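Local coordinates for DNA sulfur modification protein DndE (PDB 4LRV) that takes part in the phosphorothioate modification of DNA, in which sulfur enters the backbone, and probably binds DNA, at residues A[42-47]-A[95-100]. Residues are numbered along the deposited sequence; the frame is centred on the assembly and turned at random.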
loop_
_atom_site.group_PDB
_atom_site.type_symbol
_atom_site.label_atom_id
_atom_site.label_comp_id
_atom_site.label_asym_id
_atom_site.label_seq_id
_atom_site.Cartn_x
_atom_site.Cartn_y
_atom_site.Cartn_z
ATOM N N SER A 42 7.706 25.810 5.999
ATOM C CA SER A 42 8.087 27.045 5.319
ATOM C C SER A 42 7.735 28.276 6.161
ATOM O O SER A 42 7.654 28.198 7.381
ATOM C CB SER A 42 7.441 27.126 3.929
ATOM O OG SER A 42 6.025 27.252 4.017
ATOM N N GLU A 43 7.518 29.407 5.493
ATOM C CA GLU A 43 7.359 30.713 6.153
ATOM C C GLU A 43 5.908 31.058 6.398
ATOM O O GLU A 43 5.596 31.886 7.253
ATOM C CB GLU A 43 7.965 31.806 5.291
ATOM C CG GLU A 43 9.327 31.459 4.739
ATOM C CD GLU A 43 9.391 31.570 3.230
ATOM O OE1 GLU A 43 9.900 30.614 2.614
ATOM O OE2 GLU A 43 8.929 32.594 2.660
ATOM N N PHE A 44 5.013 30.436 5.647
ATOM C CA PHE A 44 3.608 30.708 5.832
ATOM C C PHE A 44 3.180 30.427 7.276
ATOM O O PHE A 44 3.630 29.465 7.883
ATOM C CB PHE A 44 2.755 29.909 4.847
ATOM C CG PHE A 44 1.288 30.121 5.030
ATOM C CD1 PHE A 44 0.638 31.148 4.363
ATOM C CD2 PHE A 44 0.560 29.314 5.902
ATOM C CE1 PHE A 44 -0.721 31.358 4.541
ATOM C CE2 PHE A 44 -0.792 29.520 6.093
ATOM C CZ PHE A 44 -1.436 30.546 5.409
ATOM N N ARG A 45 2.333 31.303 7.811
ATOM C CA ARG A 45 1.736 31.130 9.124
ATOM C C ARG A 45 0.336 31.716 9.111
ATOM O O ARG A 45 0.112 32.835 8.630
ATOM C CB ARG A 45 2.554 31.817 10.218
ATOM C CG ARG A 45 3.868 31.144 10.605
ATOM C CD ARG A 45 3.651 29.782 11.239
ATOM N NE ARG A 45 4.915 29.171 11.639
ATOM C CZ ARG A 45 5.732 28.498 10.826
ATOM N NH1 ARG A 45 5.436 28.345 9.540
ATOM N NH2 ARG A 45 6.861 27.986 11.298
ATOM N N TYR A 46 -0.609 30.953 9.639
ATOM C CA TYR A 46 -1.947 31.457 9.839
ATOM C C TYR A 46 -1.953 32.562 10.900
ATOM O O TYR A 46 -1.175 32.534 11.850
ATOM C CB TYR A 46 -2.890 30.323 10.249
ATOM C CG TYR A 46 -4.284 30.795 10.587
ATOM C CD1 TYR A 46 -4.624 31.134 11.894
ATOM C CD2 TYR A 46 -5.255 30.922 9.598
ATOM C CE1 TYR A 46 -5.898 31.572 12.211
ATOM C CE2 TYR A 46 -6.539 31.367 9.906
ATOM C CZ TYR A 46 -6.854 31.684 11.214
ATOM O OH TYR A 46 -8.119 32.125 11.539
ATOM N N SER A 47 -2.850 33.524 10.730
ATOM C CA SER A 47 -3.098 34.521 11.751
ATOM C C SER A 47 -4.575 34.924 11.668
ATOM O O SER A 47 -5.072 35.218 10.586
ATOM C CB SER A 47 -2.169 35.721 11.565
ATOM O OG SER A 47 -2.130 36.505 12.737
ATOM N N ALA A 95 -6.615 24.244 7.862
ATOM C CA ALA A 95 -7.082 24.457 6.488
ATOM C C ALA A 95 -6.217 25.442 5.700
ATOM O O ALA A 95 -5.861 25.182 4.554
ATOM C CB ALA A 95 -8.541 24.904 6.479
ATOM N N ALA A 96 -5.876 26.570 6.315
ATOM C CA ALA A 96 -5.028 27.552 5.666
ATOM C C ALA A 96 -3.697 26.921 5.244
ATOM O O ALA A 96 -3.215 27.173 4.135
ATOM C CB ALA A 96 -4.800 28.751 6.576
ATOM N N HIS A 97 -3.118 26.102 6.127
ATOM C CA HIS A 97 -1.901 25.376 5.824
ATOM C C HIS A 97 -2.057 24.355 4.700
ATOM O O HIS A 97 -1.149 24.182 3.898
ATOM C CB HIS A 97 -1.334 24.699 7.076
ATOM C CG HIS A 97 -0.375 25.556 7.836
ATOM N ND1 HIS A 97 -0.612 25.980 9.128
ATOM C CD2 HIS A 97 0.809 26.100 7.469
ATOM C CE1 HIS A 97 0.398 26.730 9.531
ATOM N NE2 HIS A 97 1.272 26.820 8.543
ATOM N N VAL A 98 -3.197 23.677 4.632
ATOM C CA VAL A 98 -3.406 22.733 3.535
ATOM C C VAL A 98 -3.470 23.493 2.211
ATOM O O VAL A 98 -2.827 23.098 1.232
ATOM C CB VAL A 98 -4.631 21.814 3.756
ATOM C CG1 VAL A 98 -4.841 20.920 2.555
ATOM C CG2 VAL A 98 -4.413 20.949 4.979
ATOM N N GLU A 99 -4.200 24.608 2.213
ATOM C CA GLU A 99 -4.325 25.474 1.035
ATOM C C GLU A 99 -2.972 26.010 0.587
ATOM O O GLU A 99 -2.632 25.938 -0.595
ATOM C CB GLU A 99 -5.282 26.637 1.319
ATOM C CG GLU A 99 -5.338 27.726 0.265
ATOM C CD GLU A 99 -5.971 29.021 0.793
ATOM O OE1 GLU A 99 -6.193 29.130 2.031
ATOM O OE2 GLU A 99 -6.254 29.936 -0.024
ATOM N N ASP A 100 -2.204 26.546 1.531
ATOM C CA ASP A 100 -0.892 27.105 1.213
ATOM C C ASP A 100 0.024 26.028 0.623
ATOM O O ASP A 100 0.550 26.189 -0.467
ATOM C CB ASP A 100 -0.274 27.742 2.454
ATOM C CG ASP A 100 1.123 28.249 2.203
ATOM O OD1 ASP A 100 1.254 29.307 1.547
ATOM O OD2 ASP A 100 2.089 27.585 2.654
#
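Phe44 lays its ring against helix 87-103, with Asp100 over one face and His97 at its edge. Asp100 CB sits over the ring centre, 3.8 Å from the centroid, in a CH-pi contact. The carboxylate continues the stack toward Phe44 CB, its plane only 16° from that of the ring. Asp100 has CG anti to the backbone N (chi1 176°), which lays the group along the ring. Its OD2 is hydrogen-bonded to Ser39 OG, so a second residue holds the carboxylate over Phe44.

His97 meets the same ring differently. The edge of Phe44 points at the imidazole face, with the planes at 81° and the centroids 5.3 Å apart. Phe36 of helix 28-40 meets the imidazole as well. Ala96 CB lies 4.0 Å from Phe44 CZ, and Tyr46 CD2 approaches the same methyl at 3.7 Å. Tyr46 OH is hydrogen-bonded to Asp51 OD2. Within the loop segment, Arg45 NH1 donates hydrogen bonds to the carbonyl O atoms of Phe44 and Ser42.

With an alanine at Phe44, Asp100 CB and the His97 face would probably lose their aromatic partner, and a gap would open beside Ala96. No hydrogen bond crosses between 42-47 and 95-100. The loop after helix 28-40 therefore meets helix 87-103 through ring stacking, CH-pi and methyl contacts, with a carboxylate lying flat on the Phe44 ring.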